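Long-range contact in tryptophan decarboxylase 1 (Oryza sativa subsp. japonica, PDB 6KHO), which decarboxylates L-tryptophan to tryptamine and 5-hydroxy-L-tryptophan to serotonin, using pyridoxal 5'-phosphate as cofactor: residues G317-H329 against L336-R348. Residues are numbered along the deposited sequence; the frame is centred on the assembly and turned at random.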
# COMPACT_ATOMS: atom_id res chain seq x y z
N GLY A 317 26.62 -9.34 10.71
CA GLY A 317 26.41 -10.30 9.65
C GLY A 317 25.52 -9.82 8.53
O GLY A 317 25.45 -10.49 7.49
N VAL A 318 24.82 -8.69 8.72
CA VAL A 318 23.93 -8.18 7.69
C VAL A 318 24.70 -7.90 6.40
O VAL A 318 24.14 -7.98 5.30
CB VAL A 318 23.18 -6.92 8.19
CG1 VAL A 318 24.14 -5.76 8.37
CG2 VAL A 318 22.07 -6.55 7.22
N GLU A 319 26.00 -7.61 6.51
CA GLU A 319 26.81 -7.42 5.31
C GLU A 319 26.88 -8.66 4.44
O GLU A 319 27.36 -8.57 3.30
CB GLU A 319 28.23 -6.97 5.71
CG GLU A 319 29.06 -8.05 6.39
CD GLU A 319 28.84 -8.10 7.90
OE1 GLU A 319 27.88 -7.46 8.41
OE2 GLU A 319 29.63 -8.79 8.59
N ARG A 320 26.42 -9.81 4.92
CA ARG A 320 26.43 -11.04 4.14
C ARG A 320 25.05 -11.51 3.70
O ARG A 320 24.95 -12.57 3.08
CB ARG A 320 27.12 -12.16 4.94
CG ARG A 320 28.54 -11.81 5.36
CD ARG A 320 29.40 -13.06 5.60
NE ARG A 320 29.02 -13.77 6.82
CZ ARG A 320 29.22 -13.31 8.05
NH1 ARG A 320 29.79 -12.13 8.26
NH2 ARG A 320 28.85 -14.05 9.10
N VAL A 321 23.98 -10.76 3.97
CA VAL A 321 22.65 -11.16 3.56
C VAL A 321 22.28 -10.43 2.27
O VAL A 321 22.97 -9.52 1.83
CB VAL A 321 21.59 -10.91 4.66
CG1 VAL A 321 22.00 -11.59 5.95
CG2 VAL A 321 21.36 -9.43 4.87
N ASP A 322 21.19 -10.85 1.65
CA ASP A 322 20.78 -10.24 0.39
C ASP A 322 19.85 -9.05 0.57
O ASP A 322 19.83 -8.15 -0.29
CB ASP A 322 20.10 -11.29 -0.48
CG ASP A 322 21.08 -12.36 -0.93
OD1 ASP A 322 21.87 -12.06 -1.84
OD2 ASP A 322 21.08 -13.44 -0.34
N SER A 323 19.08 -9.02 1.65
CA SER A 323 18.07 -7.99 1.82
C SER A 323 17.69 -7.90 3.29
O SER A 323 17.84 -8.86 4.05
CB SER A 323 16.84 -8.28 0.95
OG SER A 323 16.30 -9.55 1.27
N ILE A 324 17.19 -6.73 3.68
CA ILE A 324 16.77 -6.48 5.05
C ILE A 324 15.65 -5.44 5.00
O ILE A 324 15.70 -4.50 4.20
CB ILE A 324 17.95 -6.01 5.94
CG1 ILE A 324 17.46 -5.64 7.35
CG2 ILE A 324 18.65 -4.82 5.33
CD1 ILE A 324 18.58 -5.58 8.41
N SER A 325 14.63 -5.64 5.82
CA SER A 325 13.53 -4.69 5.92
C SER A 325 13.28 -4.35 7.38
O SER A 325 13.52 -5.16 8.28
CB SER A 325 12.24 -5.23 5.28
OG SER A 325 11.85 -6.48 5.84
N MET A 326 12.80 -3.12 7.61
CA MET A 326 12.32 -2.70 8.91
C MET A 326 11.25 -1.64 8.69
O MET A 326 11.15 -1.04 7.61
CB MET A 326 13.45 -2.16 9.79
CG MET A 326 14.35 -1.20 9.09
SD MET A 326 13.84 0.49 9.41
CE MET A 326 14.87 0.76 10.84
N SER A 327 10.42 -1.43 9.71
CA SER A 327 9.26 -0.56 9.58
C SER A 327 9.38 0.63 10.51
O SER A 327 9.19 0.49 11.73
CB SER A 327 7.97 -1.33 9.87
OG SER A 327 7.73 -2.28 8.84
N PRO A 328 9.70 1.81 9.99
CA PRO A 328 9.57 3.02 10.81
C PRO A 328 8.17 3.18 11.37
O PRO A 328 8.02 3.80 12.43
CB PRO A 328 9.92 4.15 9.83
CG PRO A 328 10.83 3.49 8.83
CD PRO A 328 10.28 2.09 8.67
N HIS A 329 7.15 2.61 10.72
CA HIS A 329 5.81 2.77 11.29
C HIS A 329 5.57 1.88 12.50
O HIS A 329 4.48 1.92 13.07
CB HIS A 329 4.71 2.57 10.22
CG HIS A 329 4.49 1.15 9.78
ND1 HIS A 329 4.39 0.80 8.45
CD2 HIS A 329 4.27 0.01 10.48
CE1 HIS A 329 4.15 -0.49 8.35
NE2 HIS A 329 4.07 -1.00 9.57
N LEU A 336 1.69 4.91 9.94
CA LEU A 336 1.51 3.94 8.85
C LEU A 336 1.08 4.65 7.57
O LEU A 336 0.43 5.70 7.61
CB LEU A 336 0.45 2.90 9.26
CG LEU A 336 0.87 1.74 10.17
CD1 LEU A 336 0.99 2.15 11.64
CD2 LEU A 336 -0.11 0.58 10.02
N ASP A 337 1.46 4.10 6.40
CA ASP A 337 2.36 2.94 6.25
C ASP A 337 3.77 3.41 5.89
O ASP A 337 3.94 4.40 5.17
CB ASP A 337 1.89 1.99 5.14
CG ASP A 337 0.38 1.84 5.07
OD1 ASP A 337 -0.23 1.48 6.09
OD2 ASP A 337 -0.20 2.08 3.98
N CYS A 338 4.77 2.67 6.38
CA CYS A 338 6.16 2.99 6.07
C CYS A 338 7.08 1.80 6.41
O CYS A 338 7.48 1.65 7.56
CB CYS A 338 6.61 4.23 6.83
SG CYS A 338 8.30 4.79 6.36
N THR A 339 7.40 0.97 5.42
CA THR A 339 8.36 -0.12 5.60
C THR A 339 9.50 0.09 4.62
O THR A 339 9.25 0.34 3.44
CB THR A 339 7.72 -1.50 5.36
OG1 THR A 339 6.63 -1.67 6.26
CG2 THR A 339 8.75 -2.63 5.58
N CYS A 340 10.73 0.00 5.10
CA CYS A 340 11.91 0.25 4.28
C CYS A 340 12.58 -1.08 3.95
O CYS A 340 12.88 -1.86 4.85
CB CYS A 340 12.89 1.17 5.02
SG CYS A 340 12.14 2.81 5.29
N LEU A 341 12.80 -1.33 2.66
CA LEU A 341 13.49 -2.52 2.19
C LEU A 341 14.82 -2.12 1.56
O LEU A 341 14.84 -1.23 0.71
CB LEU A 341 12.65 -3.27 1.15
CG LEU A 341 13.40 -4.32 0.32
CD1 LEU A 341 13.85 -5.48 1.22
CD2 LEU A 341 12.53 -4.81 -0.82
N TYR A 342 15.90 -2.78 1.97
CA TYR A 342 17.23 -2.56 1.41
C TYR A 342 17.73 -3.86 0.79
O TYR A 342 17.54 -4.93 1.36
CB TYR A 342 18.23 -2.11 2.49
CG TYR A 342 17.89 -0.77 3.11
CD1 TYR A 342 17.07 -0.70 4.23
CD2 TYR A 342 18.39 0.42 2.58
CE1 TYR A 342 16.75 0.53 4.81
CE2 TYR A 342 18.09 1.65 3.15
CZ TYR A 342 17.27 1.70 4.27
OH TYR A 342 16.96 2.91 4.84
N VAL A 343 18.36 -3.76 -0.39
CA VAL A 343 18.90 -4.93 -1.08
C VAL A 343 20.32 -4.64 -1.52
O VAL A 343 20.67 -3.49 -1.83
CB VAL A 343 18.02 -5.35 -2.28
CG1 VAL A 343 16.58 -5.64 -1.83
CG2 VAL A 343 18.03 -4.29 -3.36
N ARG A 344 21.15 -5.68 -1.58
CA ARG A 344 22.52 -5.48 -2.04
C ARG A 344 22.63 -5.40 -3.56
O ARG A 344 23.61 -4.84 -4.07
CB ARG A 344 23.43 -6.57 -1.49
CG ARG A 344 23.97 -6.18 -0.10
CD ARG A 344 24.72 -7.31 0.55
NE ARG A 344 25.77 -7.82 -0.32
CZ ARG A 344 26.20 -9.07 -0.31
NH1 ARG A 344 25.66 -9.96 0.51
NH2 ARG A 344 27.17 -9.45 -1.13
N ASP A 345 21.63 -5.90 -4.30
CA ASP A 345 21.66 -5.85 -5.76
C ASP A 345 20.27 -5.55 -6.29
O ASP A 345 19.46 -6.46 -6.48
CB ASP A 345 22.19 -7.16 -6.34
CG ASP A 345 22.51 -7.05 -7.82
OD1 ASP A 345 22.15 -6.01 -8.42
OD2 ASP A 345 23.12 -7.98 -8.39
N THR A 346 20.00 -4.27 -6.58
CA THR A 346 18.66 -3.91 -7.05
C THR A 346 18.33 -4.61 -8.36
O THR A 346 17.16 -4.93 -8.62
CB THR A 346 18.53 -2.40 -7.18
OG1 THR A 346 19.34 -1.95 -8.28
CG2 THR A 346 19.01 -1.74 -5.91
N HIS A 347 19.34 -4.90 -9.19
CA HIS A 347 19.11 -5.58 -10.46
C HIS A 347 18.39 -6.92 -10.26
O HIS A 347 17.61 -7.34 -11.12
CB HIS A 347 20.45 -5.77 -11.18
CG HIS A 347 20.34 -6.32 -12.57
ND1 HIS A 347 19.55 -5.74 -13.54
CD2 HIS A 347 20.94 -7.38 -13.15
CE1 HIS A 347 19.66 -6.43 -14.66
NE2 HIS A 347 20.50 -7.43 -14.46
N ARG A 348 18.63 -7.60 -9.13
CA ARG A 348 17.93 -8.86 -8.85
C ARG A 348 16.43 -8.63 -8.69
O ARG A 348 15.63 -9.50 -9.05
CB ARG A 348 18.50 -9.52 -7.59
CG ARG A 348 19.98 -9.95 -7.64
CD ARG A 348 20.17 -11.41 -8.08
NE ARG A 348 21.56 -11.87 -7.93
CZ ARG A 348 22.11 -12.87 -8.63
NH1 ARG A 348 23.37 -13.22 -8.43
NH2 ARG A 348 21.39 -13.51 -9.55
O HOH W 1 20.30 -8.21 -3.26
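Ile-324 and Met-326 exchange paired backbone hydrogen bonds with Tyr-342 and Cys-340, joining antiparallel strands 323-326 and 339-343 in the mixed sheet of the cofactor-binding domain. One end of the pairing is prolonged by Arg-344, whose N donates to Asp-322 O (3.1 Å). Its side chain, bent at CG-CD (chi3 54°), brings NH1 to Val-321 O at 3.0 Å, from above the carbonyl plane, while Glu-319 O lies over one guanidinium face. Shortening Arg-344 to an alanine would remove the guanidinium and would probably leave Val-321 O without this donor and Glu-319 O without the flat group it faces. At the other end, Cys-338 N donates to His-329 ND1 in the ring plane (2.8 Å, 162°), and Ser-327 OG shares a hydrogen bond with Thr-339 OG1 (2.9 Å). Apolar contacts flank these bonds: Leu-336 CG sits 3.9 Å from the His-329 ring centroid in a CH-pi contact, opposite Ser-327 CB, and Pro-328 CG touches both Cys-338 SG and Cys-340 SG. The imidazole, near the bound pyridoxal phosphate, is thus fixed in rotation just before Lys-330, the cofactor-attachment lysine, which is not linked to the cofactor in this structure.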